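Local coordinates for protein-disulfide isomerase (Novosphingobium aromaticivorans, PDB 3GMF), which probably acts as a thioredoxin-fold thiol-disulfide oxidoreductase, forming or rearranging disulfide bonds in other proteins, at residues A[28-33]-A[167-172]. Numbering follows the deposited sequence.
Sequences PHCSHF and SGTPSF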
ATOM      1  N   PRO A  28       7.593   1.892  -7.891  1.00 23.91           N
ATOM      2  CA  PRO A  28       7.527   0.967  -9.026  1.00 22.94           C
ATOM      3  C   PRO A  28       7.910  -0.458  -8.624  1.00 24.08           C
ATOM      4  O   PRO A  28       7.409  -1.433  -9.208  1.00 23.15           O
ATOM      5  CB  PRO A  28       8.569   1.548  -9.991  1.00 27.08           C
ATOM      6  CG  PRO A  28       9.562   2.245  -9.093  1.00 24.32           C
ATOM      7  CD  PRO A  28       8.700   2.863  -8.027  1.00 25.07           C
ATOM      8  N   HIS A  29       8.766  -0.578  -7.614  1.00 20.61           N
ATOM      9  CA  HIS A  29       9.179  -1.898  -7.108  1.00 21.19           C
ATOM     10  C   HIS A  29       8.023  -2.610  -6.437  1.00 22.97           C
ATOM     11  O   HIS A  29       7.872  -3.818  -6.579  1.00 23.01           O
ATOM     12  CB  HIS A  29      10.365  -1.772  -6.148  1.00 23.95           C
ATOM     13  CG  HIS A  29      11.556  -1.080  -6.736  1.00 32.07           C
ATOM     14  ND1 HIS A  29      12.195  -1.533  -7.870  1.00 39.69           N
ATOM     15  CD2 HIS A  29      12.237   0.018  -6.333  1.00 39.01           C
ATOM     16  CE1 HIS A  29      13.218  -0.741  -8.142  1.00 43.90           C
ATOM     17  NE2 HIS A  29      13.266   0.207  -7.225  1.00 38.02           N
ATOM     18  N   CYS A  30       7.186  -1.869  -5.716  1.00 22.12           N
ATOM     19  CA  CYS A  30       6.015  -2.462  -5.067  1.00 20.13           C
ATOM     20  C   CYS A  30       4.976  -2.930  -6.077  1.00 25.37           C
ATOM     21  O   CYS A  30       4.359  -3.986  -5.885  1.00 24.70           O
ATOM     22  CB  CYS A  30       5.365  -1.475  -4.104  1.00 24.66           C
ATOM     23  SG  CYS A  30       6.416  -1.177  -2.675  1.00 22.17           S
ATOM     24  N   SER A  31       4.782  -2.148  -7.144  1.00 21.35           N
ATOM     25  CA  SER A  31       3.887  -2.568  -8.229  1.00 25.00           C
ATOM     26  C   SER A  31       4.374  -3.865  -8.869  1.00 23.41           C
ATOM     27  O   SER A  31       3.619  -4.845  -8.955  1.00 26.07           O
ATOM     28  CB  SER A  31       3.741  -1.471  -9.281  1.00 25.85           C
ATOM     29  OG  SER A  31       2.940  -1.934 -10.364  1.00 27.25           O
ATOM     30  N   HIS A  32       5.636  -3.871  -9.299  1.00 19.83           N
ATOM     31  CA  HIS A  32       6.265  -5.071  -9.842  1.00 27.91           C
ATOM     32  C   HIS A  32       6.183  -6.247  -8.866  1.00 25.26           C
ATOM     33  O   HIS A  32       5.858  -7.366  -9.275  1.00 25.95           O
ATOM     34  CB  HIS A  32       7.718  -4.775 -10.246  1.00 26.24           C
ATOM     35  CG  HIS A  32       8.408  -5.907 -10.944  1.00 40.14           C
ATOM     36  ND1 HIS A  32       7.891  -6.523 -12.066  1.00 48.00           N
ATOM     37  CD2 HIS A  32       9.591  -6.518 -10.693  1.00 40.59           C
ATOM     38  CE1 HIS A  32       8.720  -7.472 -12.467  1.00 42.51           C
ATOM     39  NE2 HIS A  32       9.760  -7.487 -11.653  1.00 45.50           N
ATOM     40  N   PHE A  33       6.436  -5.997  -7.581  1.00 23.77           N
ATOM     41  CA  PHE A  33       6.368  -7.071  -6.576  1.00 22.17           C
ATOM     42  C   PHE A  33       4.965  -7.676  -6.453  1.00 24.82           C
ATOM     43  O   PHE A  33       4.818  -8.895  -6.356  1.00 26.00           O
ATOM     44  CB  PHE A  33       6.847  -6.584  -5.198  1.00 23.03           C
ATOM     45  CG  PHE A  33       6.564  -7.552  -4.093  1.00 21.18           C
ATOM     46  CD1 PHE A  33       7.352  -8.699  -3.933  1.00 25.88           C
ATOM     47  CD2 PHE A  33       5.518  -7.326  -3.208  1.00 23.65           C
ATOM     48  CE1 PHE A  33       7.083  -9.613  -2.900  1.00 21.83           C
ATOM     49  CE2 PHE A  33       5.243  -8.237  -2.179  1.00 27.38           C
ATOM     50  CZ  PHE A  33       6.027  -9.389  -2.042  1.00 20.70           C
ATOM     51  N   SER A 167      13.374   1.928   5.012  1.00 25.97           N
ATOM     52  CA  SER A 167      13.792   2.977   4.123  1.00 24.59           C
ATOM     53  C   SER A 167      13.316   2.740   2.679  1.00 29.36           C
ATOM     54  O   SER A 167      12.469   3.472   2.158  1.00 27.81           O
ATOM     55  CB  SER A 167      15.320   3.059   4.186  1.00 35.05           C
ATOM     56  OG  SER A 167      15.794   4.069   3.345  1.00 39.70           O
ATOM     57  N   GLY A 168      13.877   1.726   2.027  1.00 30.94           N
ATOM     58  CA  GLY A 168      13.448   1.344   0.682  1.00 28.85           C
ATOM     59  C   GLY A 168      12.162   0.523   0.723  1.00 24.18           C
ATOM     60  O   GLY A 168      11.817  -0.064   1.741  1.00 25.12           O
ATOM     61  N   THR A 169      11.443   0.512  -0.395  1.00 23.16           N
ATOM     62  CA  THR A 169      10.220  -0.291  -0.549  1.00 22.75           C
ATOM     63  C   THR A 169      10.287  -1.163  -1.820  1.00 23.50           C
ATOM     64  O   THR A 169      10.968  -0.789  -2.778  1.00 22.58           O
ATOM     65  CB  THR A 169       8.979   0.602  -0.598  1.00 23.97           C
ATOM     66  OG1 THR A 169       9.214   1.663  -1.530  1.00 23.93           O
ATOM     67  CG2 THR A 169       8.671   1.174   0.813  1.00 20.94           C
ATOM     68  N   PRO A 170       9.633  -2.349  -1.805  1.00 21.26           N
ATOM     69  CA  PRO A 170       8.978  -2.946  -0.639  1.00 21.47           C
ATOM     70  C   PRO A 170      10.052  -3.442   0.319  1.00 18.94           C
ATOM     71  O   PRO A 170      11.184  -3.716  -0.113  1.00 19.83           O
ATOM     72  CB  PRO A 170       8.229  -4.158  -1.234  1.00 20.32           C
ATOM     73  CG  PRO A 170       9.052  -4.543  -2.405  1.00 23.51           C
ATOM     74  CD  PRO A 170       9.510  -3.223  -2.990  1.00 22.70           C
ATOM     75  N   SER A 171       9.710  -3.521   1.597  1.00 17.84           N
ATOM     76  CA  SER A 171      10.565  -4.202   2.566  1.00 19.91           C
ATOM     77  C   SER A 171       9.713  -5.213   3.317  1.00 21.71           C
ATOM     78  O   SER A 171       8.480  -5.116   3.321  1.00 21.34           O
ATOM     79  CB  SER A 171      11.211  -3.200   3.530  1.00 20.73           C
ATOM     80  OG  SER A 171      12.157  -2.373   2.863  1.00 22.31           O
ATOM     81  N   PHE A 172      10.368  -6.173   3.976  1.00 22.06           N
ATOM     82  CA  PHE A 172       9.659  -7.315   4.540  1.00 21.27           C
ATOM     83  C   PHE A 172      10.199  -7.693   5.900  1.00 24.56           C
ATOM     84  O   PHE A 172      11.385  -7.547   6.148  1.00 23.02           O
ATOM     85  CB  PHE A 172       9.783  -8.520   3.588  1.00 19.98           C
ATOM     86  CG  PHE A 172       9.350  -8.213   2.187  1.00 20.97           C
ATOM     87  CD1 PHE A 172       7.989  -8.120   1.887  1.00 20.15           C
ATOM     88  CD2 PHE A 172      10.293  -7.985   1.184  1.00 21.58           C
ATOM     89  CE1 PHE A 172       7.582  -7.797   0.606  1.00 18.62           C
ATOM     90  CE2 PHE A 172       9.883  -7.679  -0.135  1.00 21.32           C
ATOM     91  CZ  PHE A 172       8.541  -7.607  -0.409  1.00 17.41           C
TER
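C30 and P170 meet in the contact characteristic of the thioredoxin fold, where the cis-proline loop lies against the first turn of the helix that begins within the CxxC motif. Here that motif is C27 and C30, probably the redox pair, and both appear as free thiols. The peptide bond between T169 and P170 is cis, and the puckered proline ring lies against the helix, its CD 3.7 Å from C30 SG. C30 SG sits 3.5 Å from P170 N and 3.7 Å from T169 CB, a van der Waals fit; proline, having no N-H, offers the sulfur no donor. With SG beside its own backbone N and anti to the carbonyl carbon (chi1 -69°), the thiol reaches the loop. One residue earlier, exposed H29 rests its CB 3.6 Å from P170 CD and equally near T169 O, while its ring slants past that carbonyl. A turn further on, F33 closes the other end: its CB is 4.1 Å from P170 CG, and its ring receives F172 CZ over one face, 3.4 Å above the plane. The phenyl planes are inclined at 51°, an oblique pairing of buried rings, where large apolar side chains suit. Within the loop, S171 OG donates to G168 O at 2.6 Å, tying the turn together across T169 and P170. C30 and P170 also touch V23 of strand 17-23, and F33 and F172 touch E21 of that strand and L188 of helix 185-196; the contact joins the start of helix 28-46 to the loop leading into strand 171-174.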